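Local coordinates for protein glucose-6-phosphate 1-dehydrogenase (Kluyveromyces lactis, PDB 7E6I) that catalyses the NADP-dependent oxidation of glucose 6-phosphate to 6-phosphogluconolactone, the first and rate-limiting step of the oxidative pentose phosphate pathway, at residues L274-P279 / I323-W328; N192-R197 / L250-M255; D114-L119 / L140-G145; K60-L65 / K76-L81. All blocks are in the same frame, centred on the assembly; numbering follows the deposited sequence.

Contact 1 of 4, residues L274-P279 / I323-W328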
loop_
_atom_site.group_PDB
_atom_site.type_symbol
_atom_site.label_atom_id
_atom_site.label_comp_id
_atom_site.label_asym_id
_atom_site.label_seq_id
_atom_site.Cartn_x
_atom_site.Cartn_y
_atom_site.Cartn_z
ATOM N N LEU A 274 -16.194 -3.522 2.344
ATOM C CA LEU A 274 -16.222 -2.067 2.268
ATOM C C LEU A 274 -17.654 -1.540 2.293
ATOM O O LEU A 274 -17.961 -0.588 3.013
ATOM C CB LEU A 274 -15.500 -1.599 1.008
ATOM C CG LEU A 274 -13.977 -1.568 1.110
ATOM C CD1 LEU A 274 -13.324 -1.277 -0.247
ATOM C CD2 LEU A 274 -13.531 -0.567 2.175
ATOM N N LYS A 275 -18.555 -2.163 1.532
ATOM C CA LYS A 275 -19.934 -1.693 1.507
ATOM C C LYS A 275 -20.651 -1.882 2.839
ATOM O O LYS A 275 -21.693 -1.252 3.057
ATOM C CB LYS A 275 -20.707 -2.409 0.404
ATOM C CG LYS A 275 -20.182 -2.112 -0.991
ATOM C CD LYS A 275 -21.146 -2.599 -2.048
ATOM C CE LYS A 275 -20.537 -2.491 -3.414
ATOM N NZ LYS A 275 -21.548 -2.701 -4.488
ATOM N N ALA A 276 -20.146 -2.742 3.721
ATOM C CA ALA A 276 -20.794 -2.952 5.006
ATOM C C ALA A 276 -20.324 -1.979 6.075
ATOM O O ALA A 276 -20.902 -1.958 7.169
ATOM C CB ALA A 276 -20.559 -4.385 5.494
ATOM N N PHE A 277 -19.293 -1.191 5.798
ATOM C CA PHE A 277 -18.845 -0.185 6.748
ATOM C C PHE A 277 -19.966 0.813 7.005
ATOM O O PHE A 277 -20.583 1.323 6.065
ATOM C CB PHE A 277 -17.620 0.549 6.194
ATOM C CG PHE A 277 -16.312 -0.119 6.488
ATOM C CD1 PHE A 277 -15.994 -1.346 5.912
ATOM C CD2 PHE A 277 -15.376 0.495 7.310
ATOM C CE1 PHE A 277 -14.791 -1.943 6.164
ATOM C CE2 PHE A 277 -14.165 -0.107 7.573
ATOM C CZ PHE A 277 -13.871 -1.322 6.999
ATOM N N SER A 278 -20.226 1.108 8.271
ATOM C CA SER A 278 -21.128 2.204 8.565
ATOM C C SER A 278 -20.439 3.515 8.200
ATOM O O SER A 278 -19.215 3.553 8.076
ATOM C CB SER A 278 -21.501 2.190 10.041
ATOM O OG SER A 278 -22.387 1.101 10.299
ATOM N N PRO A 279 -21.190 4.599 8.005
ATOM C CA PRO A 279 -20.539 5.899 7.796
ATOM C C PRO A 279 -19.713 6.285 9.013
ATOM O O PRO A 279 -20.084 5.996 10.154
ATOM C CB PRO A 279 -21.712 6.865 7.595
ATOM C CG PRO A 279 -22.878 6.014 7.225
ATOM C CD PRO A 279 -22.658 4.696 7.912
ATOM N N ILE A 323 -18.426 -1.973 11.256
ATOM C CA ILE A 323 -18.846 -2.741 10.096
ATOM C C ILE A 323 -20.144 -3.443 10.455
ATOM O O ILE A 323 -20.195 -4.218 11.419
ATOM C CB ILE A 323 -17.775 -3.739 9.668
ATOM C CG1 ILE A 323 -16.455 -3.015 9.418
ATOM C CG2 ILE A 323 -18.273 -4.536 8.474
ATOM C CD1 ILE A 323 -15.348 -3.946 8.971
ATOM N N ALA A 324 -21.192 -3.176 9.683
ATOM C CA ALA A 324 -22.522 -3.673 10.015
ATOM C C ALA A 324 -22.802 -4.965 9.246
ATOM O O ALA A 324 -23.538 -4.997 8.266
ATOM C CB ALA A 324 -23.566 -2.604 9.715
ATOM N N ASN A 325 -22.179 -6.050 9.692
ATOM C CA ASN A 325 -22.554 -7.354 9.177
ATOM C C ASN A 325 -22.470 -8.362 10.305
ATOM O O ASN A 325 -22.159 -8.020 11.451
ATOM C CB ASN A 325 -21.720 -7.770 7.949
ATOM C CG ASN A 325 -20.251 -8.025 8.252
ATOM O OD1 ASN A 325 -19.839 -8.212 9.408
ATOM N ND2 ASN A 325 -19.440 -8.047 7.183
ATOM N N GLU A 326 -22.743 -9.622 9.964
ATOM C CA GLU A 326 -22.889 -10.650 10.984
ATOM C C GLU A 326 -21.576 -10.922 11.718
ATOM O O GLU A 326 -21.584 -11.181 12.933
ATOM C CB GLU A 326 -23.422 -11.926 10.351
ATOM C CG GLU A 326 -23.636 -13.015 11.364
ATOM C CD GLU A 326 -24.661 -14.017 10.906
ATOM O OE1 GLU A 326 -24.316 -14.872 10.053
ATOM O OE2 GLU A 326 -25.808 -13.942 11.404
ATOM N N ARG A 327 -20.442 -10.880 11.002
ATOM C CA ARG A 327 -19.168 -11.202 11.634
ATOM C C ARG A 327 -18.714 -10.091 12.576
ATOM O O ARG A 327 -18.131 -10.371 13.630
ATOM C CB ARG A 327 -18.095 -11.476 10.572
ATOM C CG ARG A 327 -16.704 -11.779 11.152
ATOM C CD ARG A 327 -15.695 -12.167 10.067
ATOM N NE ARG A 327 -16.275 -13.186 9.210
ATOM C CZ ARG A 327 -16.268 -14.486 9.490
ATOM N NH1 ARG A 327 -15.666 -14.926 10.596
ATOM N NH2 ARG A 327 -16.861 -15.342 8.664
ATOM N N TRP A 328 -18.984 -8.828 12.232
ATOM C CA TRP A 328 -18.307 -7.706 12.876
ATOM C C TRP A 328 -19.220 -6.781 13.660
ATOM O O TRP A 328 -18.740 -5.799 14.240
ATOM C CB TRP A 328 -17.539 -6.886 11.829
ATOM C CG TRP A 328 -16.408 -7.683 11.234
ATOM C CD1 TRP A 328 -16.266 -8.060 9.937
ATOM C CD2 TRP A 328 -15.281 -8.204 11.932
ATOM N NE1 TRP A 328 -15.104 -8.772 9.771
ATOM C CE2 TRP A 328 -14.480 -8.880 10.986
ATOM C CE3 TRP A 328 -14.858 -8.154 13.272
ATOM C CZ2 TRP A 328 -13.291 -9.526 11.331
ATOM C CZ3 TRP A 328 -13.664 -8.789 13.621
ATOM C CH2 TRP A 328 -12.900 -9.477 12.647
#

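Contact 2 of 4, residues N192-R197 / L250-M255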
loop_
_atom_site.group_PDB
_atom_site.type_symbol
_atom_site.label_atom_id
_atom_site.label_comp_id
_atom_site.label_asym_id
_atom_site.label_seq_id
_atom_site.Cartn_x
_atom_site.Cartn_y
_atom_site.Cartn_z
ATOM N N ASN A 192 0.653 -12.293 3.470
ATOM C CA ASN A 192 0.370 -13.481 4.267
ATOM C C ASN A 192 -0.980 -13.444 4.988
ATOM O O ASN A 192 -1.387 -14.477 5.531
ATOM C CB ASN A 192 1.457 -13.679 5.327
ATOM C CG ASN A 192 2.843 -13.844 4.736
ATOM O OD1 ASN A 192 3.009 -14.399 3.652
ATOM N ND2 ASN A 192 3.853 -13.375 5.460
ATOM N N LEU A 193 -1.665 -12.292 5.050
ATOM C CA LEU A 193 -2.768 -12.152 5.997
ATOM C C LEU A 193 -3.903 -13.130 5.708
ATOM O O LEU A 193 -4.472 -13.718 6.635
ATOM C CB LEU A 193 -3.297 -10.715 6.005
ATOM C CG LEU A 193 -2.394 -9.641 6.619
ATOM C CD1 LEU A 193 -3.024 -8.258 6.475
ATOM C CD2 LEU A 193 -2.073 -9.938 8.072
ATOM N N LEU A 194 -4.269 -13.303 4.439
ATOM C CA LEU A 194 -5.448 -14.111 4.136
ATOM C C LEU A 194 -5.233 -15.571 4.520
ATOM O O LEU A 194 -6.103 -16.209 5.127
ATOM C CB LEU A 194 -5.799 -13.987 2.659
ATOM C CG LEU A 194 -6.438 -12.654 2.283
ATOM C CD1 LEU A 194 -6.881 -12.674 0.836
ATOM C CD2 LEU A 194 -7.614 -12.366 3.195
ATOM N N LEU A 195 -4.076 -16.117 4.170
ATOM C CA LEU A 195 -3.839 -17.528 4.450
ATOM C C LEU A 195 -3.633 -17.745 5.937
ATOM O O LEU A 195 -4.051 -18.770 6.485
ATOM C CB LEU A 195 -2.634 -18.010 3.651
ATOM C CG LEU A 195 -2.355 -19.499 3.532
ATOM C CD1 LEU A 195 -3.644 -20.347 3.554
ATOM C CD2 LEU A 195 -1.554 -19.698 2.239
ATOM N N MET A 196 -2.985 -16.781 6.600
ATOM C CA MET A 196 -2.811 -16.832 8.045
ATOM C C MET A 196 -4.139 -16.984 8.768
ATOM O O MET A 196 -4.274 -17.826 9.661
ATOM C CB MET A 196 -2.101 -15.574 8.519
ATOM C CG MET A 196 -1.442 -15.690 9.877
ATOM S SD MET A 196 -1.224 -14.047 10.588
ATOM C CE MET A 196 -2.862 -13.361 10.334
ATOM N N ARG A 197 -5.138 -16.171 8.407
ATOM C CA ARG A 197 -6.392 -16.258 9.153
ATOM C C ARG A 197 -7.289 -17.376 8.622
ATOM O O ARG A 197 -7.806 -18.175 9.406
ATOM C CB ARG A 197 -7.135 -14.904 9.176
ATOM C CG ARG A 197 -7.423 -14.280 7.835
ATOM C CD ARG A 197 -8.174 -12.915 7.924
ATOM N NE ARG A 197 -9.596 -13.097 8.217
ATOM C CZ ARG A 197 -10.594 -12.523 7.548
ATOM N NH1 ARG A 197 -10.337 -11.710 6.522
ATOM N NH2 ARG A 197 -11.857 -12.752 7.921
ATOM N N LEU A 250 -7.020 -3.269 6.527
ATOM C CA LEU A 250 -8.206 -3.556 7.331
ATOM C C LEU A 250 -9.176 -4.409 6.542
ATOM O O LEU A 250 -9.811 -5.331 7.068
ATOM C CB LEU A 250 -8.866 -2.241 7.754
ATOM C CG LEU A 250 -10.190 -2.326 8.507
ATOM C CD1 LEU A 250 -9.998 -3.131 9.815
ATOM C CD2 LEU A 250 -10.734 -0.919 8.785
ATOM N N THR A 251 -9.253 -4.131 5.259
ATOM C CA THR A 251 -10.105 -4.884 4.357
ATOM C C THR A 251 -9.679 -6.356 4.295
ATOM O O THR A 251 -10.517 -7.267 4.360
ATOM C CB THR A 251 -10.035 -4.149 3.011
ATOM O OG1 THR A 251 -11.276 -3.500 2.760
ATOM C CG2 THR A 251 -9.696 -5.001 1.919
ATOM N N LEU A 252 -8.370 -6.611 4.239
ATOM C CA LEU A 252 -7.878 -7.980 4.268
ATOM C C LEU A 252 -8.175 -8.669 5.597
ATOM O O LEU A 252 -8.311 -9.896 5.630
ATOM C CB LEU A 252 -6.387 -7.981 3.987
ATOM C CG LEU A 252 -6.046 -7.470 2.591
ATOM C CD1 LEU A 252 -4.549 -7.174 2.457
ATOM C CD2 LEU A 252 -6.511 -8.496 1.553
ATOM N N LEU A 253 -8.264 -7.913 6.702
ATOM C CA LEU A 253 -8.527 -8.501 8.013
ATOM C C LEU A 253 -9.999 -8.764 8.270
ATOM O O LEU A 253 -10.327 -9.571 9.153
ATOM C CB LEU A 253 -8.020 -7.584 9.126
ATOM C CG LEU A 253 -6.518 -7.338 9.206
ATOM C CD1 LEU A 253 -6.236 -6.103 10.090
ATOM C CD2 LEU A 253 -5.778 -8.569 9.719
ATOM N N THR A 254 -10.899 -8.088 7.549
ATOM C CA THR A 254 -12.321 -8.179 7.847
ATOM C C THR A 254 -13.146 -8.853 6.757
ATOM O O THR A 254 -14.297 -9.218 7.025
ATOM C CB THR A 254 -12.910 -6.778 8.113
ATOM O OG1 THR A 254 -12.669 -5.937 6.981
ATOM C CG2 THR A 254 -12.290 -6.124 9.347
ATOM N N MET A 255 -12.613 -9.015 5.541
ATOM C CA MET A 255 -13.435 -9.596 4.483
ATOM C C MET A 255 -13.789 -11.039 4.800
ATOM O O MET A 255 -13.150 -11.693 5.629
ATOM C CB MET A 255 -12.721 -9.574 3.134
ATOM C CG MET A 255 -11.485 -10.464 3.075
ATOM S SD MET A 255 -10.435 -10.140 1.655
ATOM C CE MET A 255 -10.811 -11.614 0.686
#

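Contact 3 of 4, residues D114-L119 / L140-G145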
loop_
_atom_site.group_PDB
_atom_site.type_symbol
_atom_site.label_atom_id
_atom_site.label_comp_id
_atom_site.label_asym_id
_atom_site.label_seq_id
_atom_site.Cartn_x
_atom_site.Cartn_y
_atom_site.Cartn_z
ATOM N N ASP A 114 3.716 -13.478 -32.576
ATOM C CA ASP A 114 2.352 -13.501 -33.090
ATOM C C ASP A 114 1.372 -12.773 -32.183
ATOM O O ASP A 114 0.280 -12.406 -32.633
ATOM C CB ASP A 114 1.872 -14.946 -33.263
ATOM C CG ASP A 114 2.259 -15.531 -34.599
ATOM O OD1 ASP A 114 1.967 -14.884 -35.629
ATOM O OD2 ASP A 114 2.850 -16.634 -34.621
ATOM N N GLU A 115 1.734 -12.579 -30.918
ATOM C CA GLU A 115 0.873 -11.935 -29.928
ATOM C C GLU A 115 1.739 -10.991 -29.109
ATOM O O GLU A 115 2.437 -11.426 -28.178
ATOM C CB GLU A 115 0.197 -12.963 -29.028
ATOM C CG GLU A 115 -0.720 -12.378 -27.989
ATOM C CD GLU A 115 -1.346 -13.461 -27.131
ATOM O OE1 GLU A 115 -0.607 -14.124 -26.364
ATOM O OE2 GLU A 115 -2.574 -13.668 -27.244
ATOM N N PRO A 116 1.740 -9.704 -29.434
ATOM C CA PRO A 116 2.484 -8.743 -28.611
ATOM C C PRO A 116 2.045 -8.804 -27.149
ATOM O O PRO A 116 0.850 -8.849 -26.838
ATOM C CB PRO A 116 2.144 -7.391 -29.252
ATOM C CG PRO A 116 1.607 -7.711 -30.610
ATOM C CD PRO A 116 0.993 -9.066 -30.530
ATOM N N HIS A 117 3.027 -8.833 -26.249
ATOM C CA HIS A 117 2.802 -8.751 -24.807
ATOM C C HIS A 117 3.470 -7.473 -24.311
ATOM O O HIS A 117 4.703 -7.395 -24.265
ATOM C CB HIS A 117 3.380 -9.959 -24.077
ATOM C CG HIS A 117 2.671 -11.247 -24.350
ATOM N ND1 HIS A 117 3.215 -12.472 -24.026
ATOM C CD2 HIS A 117 1.470 -11.507 -24.920
ATOM C CE1 HIS A 117 2.376 -13.432 -24.377
ATOM N NE2 HIS A 117 1.310 -12.873 -24.924
ATOM N N ARG A 118 2.671 -6.477 -23.931
ATOM C CA ARG A 118 3.191 -5.148 -23.615
ATOM C C ARG A 118 2.710 -4.678 -22.249
ATOM O O ARG A 118 1.500 -4.652 -21.979
ATOM C CB ARG A 118 2.781 -4.133 -24.694
ATOM C CG ARG A 118 3.163 -4.571 -26.098
ATOM C CD ARG A 118 2.692 -3.603 -27.145
ATOM N NE ARG A 118 3.068 -4.041 -28.486
ATOM C CZ ARG A 118 2.371 -3.759 -29.579
ATOM N NH1 ARG A 118 1.259 -3.039 -29.492
ATOM N NH2 ARG A 118 2.787 -4.189 -30.756
ATOM N N LEU A 119 3.659 -4.298 -21.396
ATOM C CA LEU A 119 3.369 -3.691 -20.106
ATOM C C LEU A 119 3.777 -2.222 -20.167
ATOM O O LEU A 119 4.900 -1.899 -20.567
ATOM C CB LEU A 119 4.104 -4.418 -18.970
ATOM C CG LEU A 119 3.861 -3.957 -17.519
ATOM C CD1 LEU A 119 2.414 -4.213 -17.121
ATOM C CD2 LEU A 119 4.817 -4.629 -16.513
ATOM N N LEU A 140 -1.150 3.138 -29.869
ATOM C CA LEU A 140 -0.324 1.973 -29.559
ATOM C C LEU A 140 -1.146 0.872 -28.900
ATOM O O LEU A 140 -0.768 0.319 -27.868
ATOM C CB LEU A 140 0.826 2.382 -28.650
ATOM C CG LEU A 140 2.214 1.769 -28.817
ATOM C CD1 LEU A 140 3.174 2.497 -27.888
ATOM C CD2 LEU A 140 2.233 0.272 -28.556
ATOM N N TYR A 141 -2.285 0.524 -29.492
ATOM C CA TYR A 141 -3.155 -0.526 -28.973
ATOM C C TYR A 141 -3.409 -1.545 -30.078
ATOM O O TYR A 141 -3.899 -1.182 -31.153
ATOM C CB TYR A 141 -4.470 0.077 -28.470
ATOM C CG TYR A 141 -5.358 -0.885 -27.720
ATOM C CD1 TYR A 141 -6.290 -1.668 -28.395
ATOM C CD2 TYR A 141 -5.263 -1.009 -26.337
ATOM C CE1 TYR A 141 -7.099 -2.547 -27.714
ATOM C CE2 TYR A 141 -6.073 -1.886 -25.643
ATOM C CZ TYR A 141 -6.986 -2.648 -26.336
ATOM O OH TYR A 141 -7.783 -3.516 -25.646
ATOM N N THR A 142 -3.086 -2.814 -29.827
ATOM C CA THR A 142 -3.345 -3.877 -30.796
ATOM C C THR A 142 -4.427 -4.814 -30.270
ATOM O O THR A 142 -4.265 -5.420 -29.207
ATOM C CB THR A 142 -2.074 -4.662 -31.134
ATOM O OG1 THR A 142 -2.421 -5.811 -31.918
ATOM C CG2 THR A 142 -1.342 -5.106 -29.883
ATOM N N GLU A 143 -5.522 -4.942 -31.025
ATOM C CA GLU A 143 -6.583 -5.882 -30.682
ATOM C C GLU A 143 -6.150 -7.335 -30.827
ATOM O O GLU A 143 -6.918 -8.234 -30.473
ATOM C CB GLU A 143 -7.820 -5.614 -31.543
ATOM C CG GLU A 143 -8.874 -4.721 -30.876
ATOM C CD GLU A 143 -10.137 -4.537 -31.727
ATOM O OE1 GLU A 143 -10.907 -3.583 -31.464
ATOM O OE2 GLU A 143 -10.362 -5.344 -32.657
ATOM N N SER A 144 -4.937 -7.582 -31.317
ATOM C CA SER A 144 -4.407 -8.926 -31.499
ATOM C C SER A 144 -3.204 -9.208 -30.604
ATOM O O SER A 144 -2.476 -10.180 -30.836
ATOM C CB SER A 144 -4.032 -9.139 -32.962
ATOM O OG SER A 144 -2.675 -8.780 -33.151
ATOM N N GLY A 145 -2.957 -8.367 -29.612
ATOM C CA GLY A 145 -2.004 -8.676 -28.567
ATOM C C GLY A 145 -2.676 -8.406 -27.241
ATOM O O GLY A 145 -3.883 -8.148 -27.206
#

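Contact 4 of 4, residues K60-L65 / K76-L81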
loop_
_atom_site.group_PDB
_atom_site.type_symbol
_atom_site.label_atom_id
_atom_site.label_comp_id
_atom_site.label_asym_id
_atom_site.label_seq_id
_atom_site.Cartn_x
_atom_site.Cartn_y
_atom_site.Cartn_z
ATOM N N LYS A 60 21.736 6.864 -14.898
ATOM C CA LYS A 60 20.869 7.519 -13.926
ATOM C C LYS A 60 20.334 6.523 -12.899
ATOM O O LYS A 60 20.174 6.860 -11.720
ATOM C CB LYS A 60 19.723 8.223 -14.655
ATOM C CG LYS A 60 19.089 9.385 -13.908
ATOM C CD LYS A 60 17.962 10.008 -14.738
ATOM C CE LYS A 60 17.797 11.503 -14.455
ATOM N NZ LYS A 60 16.732 11.773 -13.437
ATOM N N VAL A 61 20.062 5.289 -13.316
ATOM C CA VAL A 61 19.357 4.346 -12.450
ATOM C C VAL A 61 20.320 3.392 -11.748
ATOM O O VAL A 61 20.015 2.886 -10.663
ATOM C CB VAL A 61 18.289 3.567 -13.243
ATOM C CG1 VAL A 61 17.495 4.505 -14.145
ATOM C CG2 VAL A 61 18.925 2.471 -14.053
ATOM N N LYS A 62 21.495 3.155 -12.352
ATOM C CA LYS A 62 22.550 2.305 -11.803
ATOM C C LYS A 62 22.825 2.570 -10.322
ATOM O O LYS A 62 22.988 1.610 -9.556
ATOM C CB LYS A 62 23.835 2.478 -12.618
ATOM C CG LYS A 62 24.936 1.478 -12.305
ATOM C CD LYS A 62 25.949 1.395 -13.448
ATOM C CE LYS A 62 27.169 0.548 -13.075
ATOM N NZ LYS A 62 27.777 -0.160 -14.250
ATOM N N PRO A 63 22.885 3.827 -9.860
ATOM C CA PRO A 63 23.139 4.059 -8.427
ATOM C C PRO A 63 22.066 3.521 -7.514
ATOM O O PRO A 63 22.254 3.554 -6.294
ATOM C CB PRO A 63 23.224 5.586 -8.321
ATOM C CG PRO A 63 23.608 6.024 -9.661
ATOM C CD PRO A 63 22.925 5.097 -10.609
ATOM N N PHE A 64 20.951 3.030 -8.048
ATOM C CA PHE A 64 19.849 2.585 -7.214
ATOM C C PHE A 64 19.564 1.103 -7.333
ATOM O O PHE A 64 18.826 0.566 -6.495
ATOM C CB PHE A 64 18.582 3.386 -7.544
ATOM C CG PHE A 64 18.746 4.863 -7.335
ATOM C CD1 PHE A 64 18.753 5.397 -6.058
ATOM C CD2 PHE A 64 18.941 5.712 -8.415
ATOM C CE1 PHE A 64 18.921 6.764 -5.863
ATOM C CE2 PHE A 64 19.105 7.067 -8.230
ATOM C CZ PHE A 64 19.097 7.598 -6.956
ATOM N N LEU A 65 20.130 0.428 -8.327
ATOM C CA LEU A 65 20.029 -1.019 -8.384
ATOM C C LEU A 65 20.660 -1.612 -7.130
ATOM O O LEU A 65 21.665 -1.108 -6.625
ATOM C CB LEU A 65 20.714 -1.543 -9.639
ATOM C CG LEU A 65 20.395 -0.836 -10.961
ATOM C CD1 LEU A 65 20.840 -1.699 -12.135
ATOM C CD2 LEU A 65 18.913 -0.477 -11.096
ATOM N N LYS A 76 25.256 -9.250 -13.793
ATOM C CA LYS A 76 23.813 -9.062 -13.909
ATOM C C LYS A 76 23.455 -7.581 -14.021
ATOM O O LYS A 76 22.564 -7.208 -14.796
ATOM C CB LYS A 76 23.101 -9.704 -12.714
ATOM C CG LYS A 76 23.490 -11.151 -12.430
ATOM C CD LYS A 76 22.379 -12.116 -12.815
ATOM C CE LYS A 76 22.427 -13.364 -11.946
ATOM N NZ LYS A 76 22.718 -13.016 -10.523
ATOM N N VAL A 77 24.135 -6.719 -13.259
ATOM C CA VAL A 77 23.881 -5.285 -13.367
ATOM C C VAL A 77 24.077 -4.823 -14.805
ATOM O O VAL A 77 23.197 -4.188 -15.400
ATOM C CB VAL A 77 24.780 -4.494 -12.401
ATOM C CG1 VAL A 77 24.766 -3.010 -12.767
ATOM C CG2 VAL A 77 24.337 -4.699 -10.957
ATOM N N ASN A 78 25.234 -5.147 -15.392
ATOM C CA ASN A 78 25.509 -4.723 -16.761
ATOM C C ASN A 78 24.618 -5.454 -17.751
ATOM O O ASN A 78 24.176 -4.868 -18.745
ATOM C CB ASN A 78 26.981 -4.941 -17.098
ATOM C CG ASN A 78 27.904 -4.274 -16.104
ATOM O OD1 ASN A 78 27.735 -3.099 -15.764
ATOM N ND2 ASN A 78 28.889 -5.021 -15.627
ATOM N N GLU A 79 24.348 -6.735 -17.496
ATOM C CA GLU A 79 23.375 -7.472 -18.297
ATOM C C GLU A 79 22.051 -6.723 -18.364
ATOM O O GLU A 79 21.510 -6.475 -19.448
ATOM C CB GLU A 79 23.161 -8.854 -17.693
ATOM C CG GLU A 79 23.935 -9.964 -18.323
ATOM C CD GLU A 79 23.731 -11.260 -17.580
ATOM O OE1 GLU A 79 23.884 -11.254 -16.339
ATOM O OE2 GLU A 79 23.400 -12.276 -18.228
ATOM N N PHE A 80 21.526 -6.342 -17.195
ATOM C CA PHE A 80 20.230 -5.678 -17.117
ATOM C C PHE A 80 20.242 -4.338 -17.851
ATOM O O PHE A 80 19.345 -4.050 -18.654
ATOM C CB PHE A 80 19.848 -5.490 -15.650
ATOM C CG PHE A 80 18.601 -4.694 -15.444
ATOM C CD1 PHE A 80 17.359 -5.244 -15.721
ATOM C CD2 PHE A 80 18.666 -3.391 -14.976
ATOM C CE1 PHE A 80 16.208 -4.513 -15.534
ATOM C CE2 PHE A 80 17.512 -2.655 -14.784
ATOM C CZ PHE A 80 16.283 -3.215 -15.063
ATOM N N LEU A 81 21.247 -3.498 -17.572
ATOM C CA LEU A 81 21.326 -2.188 -18.212
ATOM C C LEU A 81 21.312 -2.314 -19.728
ATOM O O LEU A 81 20.725 -1.481 -20.425
ATOM C CB LEU A 81 22.579 -1.448 -17.740
ATOM C CG LEU A 81 22.590 -1.083 -16.251
ATOM C CD1 LEU A 81 23.668 -0.060 -15.921
ATOM C CD2 LEU A 81 21.237 -0.548 -15.849
#

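Contact 1 of 4, residues L274-P279 / I323-W328
Just past the last turn of helix 263-276, Phe277 and Ile323 form a single beta bridge with their CA atoms 4.2 Å apart, and Ala324 N donates to Ala276 O at 2.8 Å in a nearly straight bond of 168°. The branched side chain of Ile323 serves two neighbours at once. With CG1 anti to the carbonyl carbon (chi1 -55°), that methylene sits over the centre of the Phe277 ring, 3.8 Å from the centroid, a CH-pi contact; CD1 continues toward the ring rim and lies 3.5 Å from Phe277 CE1. The other branch, CG2, packs 3.8 Å from Ala276 CB, where a residue as small as alanine is consistent with the close backbones. Within the loop, Asn325 OD1 accepts from Trp328 N at 3.0 Å, an Asx motif, for which asparagine's short side-chain carbonyl is well suited. The bridge thus joins the end of helix 263-276 to the loop between strands 316-321 and 333-338, while Phe277 also packs on Leu250 of helix 236-254 and Leu442 of helix 433-451, and Ile323 on Thr254.

Contact 2 of 4, residues N192-R197 / L250-M255
Arg197 reaches across to the end of helix 236-254 and grips Met255 O end-on with two nitrogens, NH2 at 2.8 Å and NH1 at 3.0 Å, the oxygen lying in the guanidinium plane. NH1 also donates to Leu252 O at 2.9 Å, coming from above that carbonyl plane. A third carbonyl, Leu253 O, lies over one face, 3.3 Å above the plane, and accepts instead from Trp207 NE1. The bend at chi3 (-77°) helps turn the guanidinium toward these oxygens, and arginine suits the place because one flat group carries several N-H donors. Around this polar group the packing is apolar: Leu194 CD2 meets Met255 SD at 3.9 Å, and Leu193 CD1 rests 4.2 Å from Leu252 CB. The short helical segments run within 24° of parallel, their axes 9.6 Å apart. A leucine in place of Arg197 would probably leave the buried Leu252 O and Met255 O without these donors. The guanidinium donates hydrogen bonds and may also offset the partial negative charge at this helix end.

Contact 3 of 4, residues D114-L119 / L140-G145
Thr142, which turns its methyl to Arg118 and Pro116, holds its own loop with the other branch: OG1 accepts from Ser144 N at 3.1 Å and from Ser144 OG at 3.2 Å. The first of these bonds makes an ST turn, and the type I turn from Thr142 to Gly145 is closed by Gly145 N bonding to Thr142 O. Because OG1 stands anti to the backbone N (chi1 171°), CG2 is left to face residues 114-119, 4.0 Å from Pro116 CG and 3.3 Å from Arg118 NH1. With a valine in place of Thr142, Ser144 N and OG have no common acceptor here, and the turn would probably be freer to shift. This is the loop of a beta-alpha-beta crossover in the Rossmann-type NADP-binding domain, where helix 126-139 leads from strand 117-122 back to the start of its parallel neighbour 146-152. Arg118 runs extended from CG to NE, so its guanidinium passes Leu140 CD2, which lies 3.6 Å from NH1; Pro116 CB covers part of one face, and NH2 forms a salt bridge with Glu108 of helix 94-110. Gly145 CA sits 3.3 Å from Pro116 O, an approach that leaves little room for a side chain here. Glu115 CG packs 4.0 Å from Gly145 CA, while its OE1 accepts from His117 NE2 at 2.7 Å, nearly in the imidazole plane.

Contact 4 of 4, residues K60-L65 / K76-L81
The Phe80 ring is met obliquely by Leu65, whose CD1 lies 4.0 Å from ring atom CD2, and Phe30 of helix 19-34 brings its own ring to it with the planes at about 55°. These residues belong to the Rossmann-type NADP-binding domain, in the connection between parallel strands 43-48 and 84-88, where the end of helix 54-61 and the turns after it pack on helix 74-83. Leu65 is the centre of the cluster: the same CD1 meets Leu81 CD2 at 3.9 Å and Val77 CG1 at 4.2 Å, so a single methyl touches three apolar side chains of helix 74-83. Val61 CG2 adds a further methyl contact, 4.2 Å from Leu81 CD2. Lysine suits the margin of this patch because its stem is apolar and its end polar. Lys62 crosses Leu81 at about a right angle, its CD lying 3.7 Å from Leu81 CD1, on a path begun by a first torsion that carries CG away from the backbone N (chi1 -170°), and its NZ ends in a weak hydrogen bond to Asn78 OD1 at 3.3 Å.

From the N terminus the four contacts close in series, none nesting within or crossing another. Contact 4 comes first, closing a short loop between two successive helices ahead of strand 84-88. Contact 3 then brings the start of strand 117-122 against the approach to strand 146-152; both belong to the NADP-binding domain, with centres about 27 Å apart and no touch between them. Contact 2 closes a longer excursion, bringing helix 193-198 to the end of helix 236-254. Contact 1 follows on the next helix and spans two strands of the large mixed sheet. Contacts 1 and 2 touch directly: Trp328 NE1 probably bonds to Thr254 O, so the two adjoin within the C-terminal domain.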